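Long-range contacts in CLIP-associating protein 2 (PDB 3WOZ), which probably regulates microtubule dynamics, with this chain forming one of its TOG domains, an array of HEAT repeats of the tubulin-binding kind: residues K94-D99 with K107-L112; I127-T132 with K149-L154; V143-L148 with S186-A191. All blocks are in the same frame, centred on the assembly; numbering follows the deposited sequence.

Contact 1 of 3, residues K94-D99 with K107-L112; sequences KKMGAD and KVQKAL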
loop_
_atom_site.group_PDB
_atom_site.type_symbol
_atom_site.label_atom_id
_atom_site.label_comp_id
_atom_site.label_asym_id
_atom_site.label_seq_id
_atom_site.Cartn_x
_atom_site.Cartn_y
_atom_site.Cartn_z
ATOM N N LYS A 94 6.179 -1.539 1.636
ATOM C CA LYS A 94 7.603 -1.743 1.895
ATOM C C LYS A 94 7.864 -1.958 3.391
ATOM O O LYS A 94 8.593 -2.874 3.770
ATOM C CB LYS A 94 8.428 -0.572 1.358
ATOM C CG LYS A 94 8.519 -0.532 -0.162
ATOM C CD LYS A 94 9.376 0.630 -0.629
ATOM C CE LYS A 94 9.900 0.378 -2.041
ATOM N NZ LYS A 94 10.549 1.589 -2.629
ATOM N N LYS A 95 7.246 -1.129 4.230
ATOM C CA LYS A 95 7.347 -1.276 5.688
ATOM C C LYS A 95 6.763 -2.600 6.167
ATOM O O LYS A 95 7.347 -3.266 7.022
ATOM C CB LYS A 95 6.678 -0.103 6.412
ATOM C CG LYS A 95 7.449 1.202 6.319
ATOM C CD LYS A 95 8.857 1.045 6.867
ATOM C CE LYS A 95 9.832 1.899 6.103
ATOM N NZ LYS A 95 11.094 2.037 6.860
HETATM N N MSE A 96 5.626 -2.981 5.594
HETATM C CA MSE A 96 4.972 -4.252 5.900
HETATM C C MSE A 96 5.842 -5.448 5.507
HETATM O O MSE A 96 5.740 -6.517 6.106
HETATM C CB MSE A 96 3.607 -4.335 5.207
HETATM C CG MSE A 96 2.692 -5.434 5.732
HETATM SE SE MSE A 96 2.114 -5.121 7.583
HETATM C CE MSE A 96 1.888 -6.981 8.125
ATOM N N GLY A 97 6.693 -5.259 4.500
ATOM C CA GLY A 97 7.587 -6.316 4.035
ATOM C C GLY A 97 8.984 -6.246 4.626
ATOM O O GLY A 97 9.845 -7.056 4.277
ATOM N N ALA A 98 9.210 -5.285 5.521
ATOM C CA ALA A 98 10.531 -5.082 6.127
ATOM C C ALA A 98 10.793 -5.922 7.387
ATOM O O ALA A 98 11.836 -5.772 8.017
ATOM C CB ALA A 98 10.762 -3.599 6.416
ATOM N N ASP A 99 9.855 -6.799 7.743
ATOM C CA ASP A 99 10.000 -7.689 8.911
ATOM C C ASP A 99 10.269 -6.893 10.199
ATOM O O ASP A 99 11.239 -7.142 10.920
ATOM C CB ASP A 99 11.100 -8.741 8.662
ATOM C CG ASP A 99 11.145 -9.824 9.738
ATOM O OD1 ASP A 99 10.121 -10.511 9.952
ATOM O OD2 ASP A 99 12.217 -9.988 10.361
ATOM N N LYS A 107 0.807 -1.822 13.545
ATOM C CA LYS A 107 0.531 -0.424 13.224
ATOM C C LYS A 107 0.582 -0.153 11.715
ATOM O O LYS A 107 -0.158 0.684 11.213
ATOM C CB LYS A 107 1.509 0.495 13.960
ATOM C CG LYS A 107 1.366 0.497 15.487
ATOM C CD LYS A 107 2.564 1.203 16.128
ATOM C CE LYS A 107 2.292 1.630 17.573
ATOM N NZ LYS A 107 2.030 0.482 18.490
ATOM N N VAL A 108 1.473 -0.853 11.014
ATOM C CA VAL A 108 1.572 -0.770 9.558
ATOM C C VAL A 108 0.334 -1.414 8.947
ATOM O O VAL A 108 -0.303 -0.834 8.066
ATOM C CB VAL A 108 2.846 -1.466 9.010
ATOM C CG1 VAL A 108 2.916 -1.336 7.488
ATOM C CG2 VAL A 108 4.097 -0.888 9.643
ATOM N N GLN A 109 -0.013 -2.606 9.432
ATOM C CA GLN A 109 -1.214 -3.300 8.964
ATOM C C GLN A 109 -2.465 -2.440 9.150
ATOM O O GLN A 109 -3.303 -2.351 8.250
ATOM C CB GLN A 109 -1.380 -4.662 9.648
ATOM C CG GLN A 109 -2.479 -5.534 9.034
ATOM C CD GLN A 109 -2.246 -5.798 7.552
ATOM O OE1 GLN A 109 -1.336 -6.537 7.177
ATOM N NE2 GLN A 109 -3.061 -5.184 6.702
ATOM N N LYS A 110 -2.565 -1.793 10.310
ATOM C CA LYS A 110 -3.682 -0.910 10.618
ATOM C C LYS A 110 -3.751 0.255 9.630
ATOM O O LYS A 110 -4.820 0.555 9.097
ATOM C CB LYS A 110 -3.587 -0.397 12.061
ATOM C CG LYS A 110 -4.600 0.692 12.432
ATOM C CD LYS A 110 -6.026 0.158 12.443
ATOM C CE LYS A 110 -7.003 1.186 12.986
ATOM N NZ LYS A 110 -8.409 0.755 12.726
ATOM N N ALA A 111 -2.612 0.904 9.400
ATOM C CA ALA A 111 -2.518 1.981 8.416
ATOM C C ALA A 111 -2.909 1.512 7.010
ATOM O O ALA A 111 -3.594 2.234 6.282
ATOM C CB ALA A 111 -1.125 2.583 8.417
ATOM N N LEU A 112 -2.476 0.308 6.638
ATOM C CA LEU A 112 -2.862 -0.296 5.362
ATOM C C LEU A 112 -4.368 -0.527 5.275
ATOM O O LEU A 112 -4.969 -0.276 4.230
ATOM C CB LEU A 112 -2.133 -1.626 5.129
ATOM C CG LEU A 112 -0.678 -1.619 4.661
ATOM C CD1 LEU A 112 -0.091 -3.022 4.792
ATOM C CD2 LEU A 112 -0.554 -1.108 3.215
#
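Met96, present as selenomethionine, reaches from the last turn of helix 85-96 across the flank of helix 102-118 and touches Val108, Gln109 and Leu112. Its CG stands anti to the backbone N (chi1 -165°), and a bend at chi2 then carries the selenium over the backbone of the partner helix, where SE lies 3.8 Å from the amide N of Gln109. Nearer the backbone, Met96 CB rests 3.8 Å from Val108 CG1, and Met96 CG meets Leu112 CD1. Val108, the second main contributor, faces the opposing segment. Its CG1 methyl also approaches the backbone of the first helix, 3.7 Å from Met96 N, and meets the base of Lys95, whose amine turns off to the carbonyl oxygen of Phe55. The terminal methyl CE of Met96 lies against the amide oxygen of Gln109, CE to OE1 3.4 Å, while the NE2 of that amide is hydrogen-bonded to Asp113. Ala146 of helix 141-155 covers another side of Met96. Joining the end of one helix to the next across a short turn, this largely apolar seam is typical of the helical hairpins that build HEAT-repeat solenoids such as TOG domains.

Contact 2 of 3, residues I127-T132 with K149-L154; sequences ILMRFT and KYIETL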
loop_
_atom_site.group_PDB
_atom_site.type_symbol
_atom_site.label_atom_id
_atom_site.label_comp_id
_atom_site.label_asym_id
_atom_site.label_seq_id
_atom_site.Cartn_x
_atom_site.Cartn_y
_atom_site.Cartn_z
ATOM N N ILE A 127 -2.199 1.548 -8.799
ATOM C CA ILE A 127 -0.935 1.716 -8.087
ATOM C C ILE A 127 -0.306 0.357 -7.798
ATOM O O ILE A 127 0.907 0.190 -7.928
ATOM C CB ILE A 127 -1.126 2.512 -6.781
ATOM C CG1 ILE A 127 -1.348 3.991 -7.104
ATOM C CG2 ILE A 127 0.073 2.340 -5.841
ATOM C CD1 ILE A 127 -2.115 4.728 -6.056
ATOM N N LEU A 128 -1.140 -0.609 -7.429
ATOM C CA LEU A 128 -0.663 -1.942 -7.096
ATOM C C LEU A 128 -0.121 -2.694 -8.313
ATOM O O LEU A 128 0.827 -3.470 -8.195
ATOM C CB LEU A 128 -1.761 -2.747 -6.401
ATOM C CG LEU A 128 -2.179 -2.301 -4.990
ATOM C CD1 LEU A 128 -3.333 -3.145 -4.498
ATOM C CD2 LEU A 128 -1.033 -2.368 -4.008
HETATM N N MSE A 129 -0.717 -2.461 -9.480
HETATM C CA MSE A 129 -0.233 -3.095 -10.704
HETATM C C MSE A 129 1.145 -2.557 -11.100
HETATM O O MSE A 129 2.054 -3.336 -11.376
HETATM C CB MSE A 129 -1.248 -2.966 -11.843
HETATM C CG MSE A 129 -2.547 -3.749 -11.632
HETATM SE SE MSE A 129 -2.358 -5.657 -11.235
HETATM C CE MSE A 129 -2.407 -5.600 -9.282
ATOM N N ARG A 130 1.296 -1.235 -11.092
ATOM C CA ARG A 130 2.586 -0.591 -11.361
ATOM C C ARG A 130 3.663 -0.972 -10.339
ATOM O O ARG A 130 4.815 -1.202 -10.709
ATOM C CB ARG A 130 2.438 0.934 -11.435
ATOM C CG ARG A 130 1.810 1.443 -12.735
ATOM C CD ARG A 130 1.694 2.972 -12.766
ATOM N NE ARG A 130 0.725 3.477 -11.792
ATOM C CZ ARG A 130 -0.586 3.576 -12.009
ATOM N NH1 ARG A 130 -1.110 3.207 -13.173
ATOM N NH2 ARG A 130 -1.380 4.044 -11.052
ATOM N N PHE A 131 3.285 -1.049 -9.062
ATOM C CA PHE A 131 4.231 -1.396 -7.998
ATOM C C PHE A 131 4.754 -2.829 -8.132
ATOM O O PHE A 131 5.930 -3.088 -7.883
ATOM C CB PHE A 131 3.603 -1.175 -6.618
ATOM C CG PHE A 131 4.594 -1.176 -5.481
ATOM C CD1 PHE A 131 5.756 -0.410 -5.544
ATOM C CD2 PHE A 131 4.345 -1.915 -4.328
ATOM C CE1 PHE A 131 6.665 -0.399 -4.489
ATOM C CE2 PHE A 131 5.246 -1.908 -3.265
ATOM C CZ PHE A 131 6.409 -1.150 -3.348
ATOM N N THR A 132 3.875 -3.743 -8.534
ATOM C CA THR A 132 4.233 -5.143 -8.756
ATOM C C THR A 132 5.331 -5.284 -9.819
ATOM O O THR A 132 6.256 -6.082 -9.659
ATOM C CB THR A 132 2.991 -5.977 -9.143
ATOM O OG1 THR A 132 2.034 -5.924 -8.077
ATOM C CG2 THR A 132 3.357 -7.437 -9.414
ATOM N N LYS A 149 -0.984 -9.973 -0.512
ATOM C CA LYS A 149 -2.064 -10.001 0.479
ATOM C C LYS A 149 -2.989 -8.792 0.330
ATOM O O LYS A 149 -4.209 -8.918 0.442
ATOM C CB LYS A 149 -1.512 -10.072 1.903
ATOM C CG LYS A 149 -1.074 -11.462 2.331
ATOM C CD LYS A 149 -0.608 -11.444 3.778
ATOM C CE LYS A 149 -0.436 -12.846 4.348
ATOM N NZ LYS A 149 0.308 -12.773 5.643
ATOM N N TYR A 150 -2.401 -7.631 0.060
ATOM C CA TYR A 150 -3.173 -6.409 -0.119
ATOM C C TYR A 150 -4.035 -6.478 -1.386
ATOM O O TYR A 150 -5.230 -6.165 -1.334
ATOM C CB TYR A 150 -2.253 -5.187 -0.132
ATOM C CG TYR A 150 -2.970 -3.861 0.021
ATOM C CD1 TYR A 150 -3.636 -3.274 -1.060
ATOM C CD2 TYR A 150 -2.970 -3.185 1.237
ATOM C CE1 TYR A 150 -4.290 -2.051 -0.926
ATOM C CE2 TYR A 150 -3.614 -1.960 1.377
ATOM C CZ TYR A 150 -4.276 -1.403 0.292
ATOM O OH TYR A 150 -4.910 -0.189 0.426
ATOM N N ILE A 151 -3.439 -6.899 -2.504
ATOM C CA ILE A 151 -4.200 -7.143 -3.745
ATOM C C ILE A 151 -5.401 -8.015 -3.436
ATOM O O ILE A 151 -6.531 -7.642 -3.728
ATOM C CB ILE A 151 -3.393 -7.899 -4.846
ATOM C CG1 ILE A 151 -1.956 -7.384 -4.995
ATOM C CG2 ILE A 151 -4.164 -7.907 -6.180
ATOM C CD1 ILE A 151 -1.798 -6.095 -5.724
ATOM N N GLU A 152 -5.138 -9.179 -2.842
ATOM C CA GLU A 152 -6.185 -10.147 -2.539
ATOM C C GLU A 152 -7.333 -9.518 -1.753
ATOM O O GLU A 152 -8.496 -9.721 -2.094
ATOM C CB GLU A 152 -5.630 -11.354 -1.779
ATOM C CG GLU A 152 -6.437 -12.623 -2.043
ATOM C CD GLU A 152 -6.683 -13.463 -0.807
ATOM O OE1 GLU A 152 -5.799 -13.526 0.077
ATOM O OE2 GLU A 152 -7.770 -14.081 -0.733
ATOM N N THR A 153 -7.005 -8.752 -0.713
ATOM C CA THR A 153 -8.030 -8.108 0.120
ATOM C C THR A 153 -8.784 -7.024 -0.660
ATOM O O THR A 153 -9.997 -6.875 -0.511
ATOM C CB THR A 153 -7.426 -7.535 1.417
ATOM O OG1 THR A 153 -6.593 -8.525 2.032
ATOM C CG2 THR A 153 -8.517 -7.125 2.397
ATOM N N LEU A 154 -8.065 -6.282 -1.501
ATOM C CA LEU A 154 -8.677 -5.247 -2.336
ATOM C C LEU A 154 -9.634 -5.864 -3.353
ATOM O O LEU A 154 -10.678 -5.287 -3.660
ATOM C CB LEU A 154 -7.608 -4.407 -3.053
ATOM C CG LEU A 154 -8.098 -3.164 -3.809
ATOM C CD1 LEU A 154 -8.589 -2.084 -2.848
ATOM C CD2 LEU A 154 -7.010 -2.611 -4.717
#
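Leu128 enters the face of helix 141-155 between Tyr150, Ile151 and Leu154, in a nearly antiparallel helix pair of the HEAT-repeat type; the axes of the two short segments run at 156° to each other and pass 11.1 Å apart. The leucine meets Tyr150 at about a right angle, its CD1 methyl lying near the plane of the ring, at the edge, 3.5 Å from Tyr150 CD1. Against Ile151 the approach is different: the two side chains lie alongside each other, pointing opposite ways. Ile151 CG1 stands anti to its carbonyl carbon (chi1 -43°), and the bend at chi2 brings CD1 to 3.4 Å from Leu128 CB, tighter than a usual carbon contact. CE of selenomethionine Met129 touches the same methyl, 3.6 Å from Ile151 CD1. Leu154 CD2 adds a third neighbour, 3.7 Å from Leu128 CD1. An alanine here lacks both methyls and is likely to open a gap beside the Tyr150 ring edge and Leu154, leaving Ile151 CD1 with CB alone of its contacts on this side chain. In the backbone of the same helix, Leu128 O accepts two bonds from Thr132, which arrive from opposite faces of the carbonyl plane: the backbone N at 3.1 Å and the hydroxyl OG1 at 2.7 Å.

Contact 3 of 3, residues V143-L148 with S186-A191; sequences VKVAIL and SDVRKA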
loop_
_atom_site.group_PDB
_atom_site.type_symbol
_atom_site.label_atom_id
_atom_site.label_comp_id
_atom_site.label_asym_id
_atom_site.label_seq_id
_atom_site.Cartn_x
_atom_site.Cartn_y
_atom_site.Cartn_z
ATOM N N VAL A 143 8.155 -8.392 1.043
ATOM C CA VAL A 143 7.501 -7.282 0.330
ATOM C C VAL A 143 6.482 -7.827 -0.681
ATOM O O VAL A 143 5.366 -7.308 -0.784
ATOM C CB VAL A 143 8.524 -6.325 -0.354
ATOM C CG1 VAL A 143 7.819 -5.282 -1.215
ATOM C CG2 VAL A 143 9.385 -5.624 0.685
ATOM N N LYS A 144 6.866 -8.889 -1.394
ATOM C CA LYS A 144 5.978 -9.567 -2.345
ATOM C C LYS A 144 4.728 -10.094 -1.649
ATOM O O LYS A 144 3.613 -9.897 -2.128
ATOM C CB LYS A 144 6.704 -10.725 -3.040
ATOM C CG LYS A 144 7.688 -10.307 -4.132
ATOM C CD LYS A 144 8.413 -11.539 -4.690
ATOM C CE LYS A 144 9.548 -11.160 -5.632
ATOM N NZ LYS A 144 10.362 -12.361 -5.989
ATOM N N VAL A 145 4.928 -10.763 -0.515
ATOM C CA VAL A 145 3.830 -11.277 0.304
ATOM C C VAL A 145 2.848 -10.154 0.668
ATOM O O VAL A 145 1.640 -10.297 0.496
ATOM C CB VAL A 145 4.372 -11.978 1.592
ATOM C CG1 VAL A 145 3.254 -12.254 2.591
ATOM C CG2 VAL A 145 5.098 -13.279 1.234
ATOM N N ALA A 146 3.384 -9.042 1.158
ATOM C CA ALA A 146 2.578 -7.894 1.571
ATOM C C ALA A 146 1.790 -7.277 0.406
ATOM O O ALA A 146 0.598 -6.993 0.543
ATOM C CB ALA A 146 3.457 -6.849 2.249
ATOM N N ILE A 147 2.456 -7.085 -0.731
ATOM C CA ILE A 147 1.786 -6.611 -1.952
ATOM C C ILE A 147 0.641 -7.536 -2.340
ATOM O O ILE A 147 -0.469 -7.072 -2.589
ATOM C CB ILE A 147 2.760 -6.483 -3.147
ATOM C CG1 ILE A 147 3.749 -5.345 -2.916
ATOM C CG2 ILE A 147 1.992 -6.258 -4.461
ATOM C CD1 ILE A 147 5.065 -5.529 -3.660
ATOM N N LEU A 148 0.916 -8.840 -2.371
ATOM C CA LEU A 148 -0.072 -9.845 -2.773
ATOM C C LEU A 148 -1.261 -9.940 -1.815
ATOM O O LEU A 148 -2.417 -9.977 -2.251
ATOM C CB LEU A 148 0.586 -11.220 -2.961
ATOM C CG LEU A 148 1.623 -11.359 -4.088
ATOM C CD1 LEU A 148 2.480 -12.616 -3.890
ATOM C CD2 LEU A 148 0.975 -11.335 -5.489
ATOM N N SER A 186 6.892 -20.562 0.609
ATOM C CA SER A 186 5.533 -21.092 0.608
ATOM C C SER A 186 4.507 -19.968 0.780
ATOM O O SER A 186 3.372 -20.075 0.315
ATOM C CB SER A 186 5.373 -22.129 1.722
ATOM O OG SER A 186 4.016 -22.499 1.897
ATOM N N ASP A 187 4.920 -18.892 1.450
ATOM C CA ASP A 187 4.057 -17.731 1.671
ATOM C C ASP A 187 3.763 -16.964 0.381
ATOM O O ASP A 187 2.623 -16.571 0.139
ATOM C CB ASP A 187 4.650 -16.809 2.737
ATOM C CG ASP A 187 4.586 -17.412 4.129
ATOM O OD1 ASP A 187 3.666 -18.213 4.401
ATOM O OD2 ASP A 187 5.457 -17.079 4.956
ATOM N N VAL A 188 4.787 -16.761 -0.443
ATOM C CA VAL A 188 4.587 -16.200 -1.777
ATOM C C VAL A 188 3.651 -17.106 -2.586
ATOM O O VAL A 188 2.671 -16.623 -3.159
ATOM C CB VAL A 188 5.926 -15.967 -2.516
ATOM C CG1 VAL A 188 5.681 -15.391 -3.895
ATOM C CG2 VAL A 188 6.805 -15.020 -1.725
ATOM N N ARG A 189 3.943 -18.411 -2.582
ATOM C CA ARG A 189 3.145 -19.414 -3.286
ATOM C C ARG A 189 1.647 -19.262 -2.997
ATOM O O ARG A 189 0.838 -19.130 -3.916
ATOM C CB ARG A 189 3.634 -20.822 -2.911
ATOM C CG ARG A 189 3.168 -21.936 -3.832
ATOM C CD ARG A 189 3.984 -23.212 -3.638
ATOM N NE ARG A 189 5.409 -22.935 -3.462
ATOM C CZ ARG A 189 6.103 -23.254 -2.373
ATOM N NH1 ARG A 189 5.507 -23.882 -1.370
ATOM N NH2 ARG A 189 7.394 -22.962 -2.294
ATOM N N LYS A 190 1.289 -19.283 -1.714
ATOM C CA LYS A 190 -0.115 -19.199 -1.310
ATOM C C LYS A 190 -0.723 -17.824 -1.585
ATOM O O LYS A 190 -1.909 -17.722 -1.922
ATOM C CB LYS A 190 -0.292 -19.590 0.166
ATOM C CG LYS A 190 0.109 -21.034 0.500
ATOM C CD LYS A 190 -0.745 -22.067 -0.248
ATOM C CE LYS A 190 -0.089 -23.442 -0.238
ATOM N NZ LYS A 190 -0.793 -24.407 -1.133
ATOM N N ALA A 191 0.090 -16.777 -1.447
ATOM C CA ALA A 191 -0.372 -15.407 -1.671
ATOM C C ALA A 191 -0.645 -15.137 -3.152
ATOM O O ALA A 191 -1.640 -14.498 -3.491
ATOM C CB ALA A 191 0.625 -14.401 -1.111
#
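Helices 141-155 and 186-202 run side by side in the same direction here, the axes of the two short segments inclined by only 20° and 9.1 Å apart at the closest. The backbones come near at two levels one helical turn apart, with the CA atoms of Val145 and Val188 separated by 5.4 Å and those of Leu148 and Ala191 by 5.7 Å. At the second level the partner of Leu148 is only an alanine.

At the first of these levels Val145 and Val188 cross obliquely through one methyl each, CG2 to CG2 3.8 Å. With chi1 near 180° in both valines, CG2 stands anti to the carbonyl carbon, and these are the methyls that meet. Val145 CG2 also rests 3.9 Å from Asp187 CB, so the aspartate takes part through its methylene. One turn on, Leu148 bears down on the single methyl of Ala191: Leu148 CB is 3.7 Å from Ala191 CB, and Leu148 CD1 approaches the same methyl at 3.8 Å. Leu148 CD1 leans towards Val188 as well, 4.2 Å from Val188 CG1, and thus ties the two levels together.

Helix 167-179 covers one flank, where Val176 touches Leu148 and Trp179 packs on Val188; the same indole receives the Lys144 amine in a cation-pi contact. Two nearly parallel helices, separated in sequence by an intervening helix and joined by apolar side chains, are characteristic of the side-by-side helix layers of a HEAT-repeat solenoid, here the TOG domain.

Overall arrangement
All three contacts are largely apolar, but they differ in depth. Contacts 1 and 2 both lie near the middle of the chain and contact 3 further out, but only contact 2 is wholly buried; contacts 1 and 3 are partly buried and take in polar residues at their margins, a glutamine amide in one and an aspartate methylene in the other. Contacts 2 and 3 share helix 141-155, which is nearly antiparallel to its partner in contact 2 and nearly parallel in contact 3. They meet where Ile147 packs on Phe131 and Thr132. Contact 1 adjoins both: Leu112 touches Tyr150, and Gly97 lies against Val143. Helix 141-155 thus links the three along the solenoid.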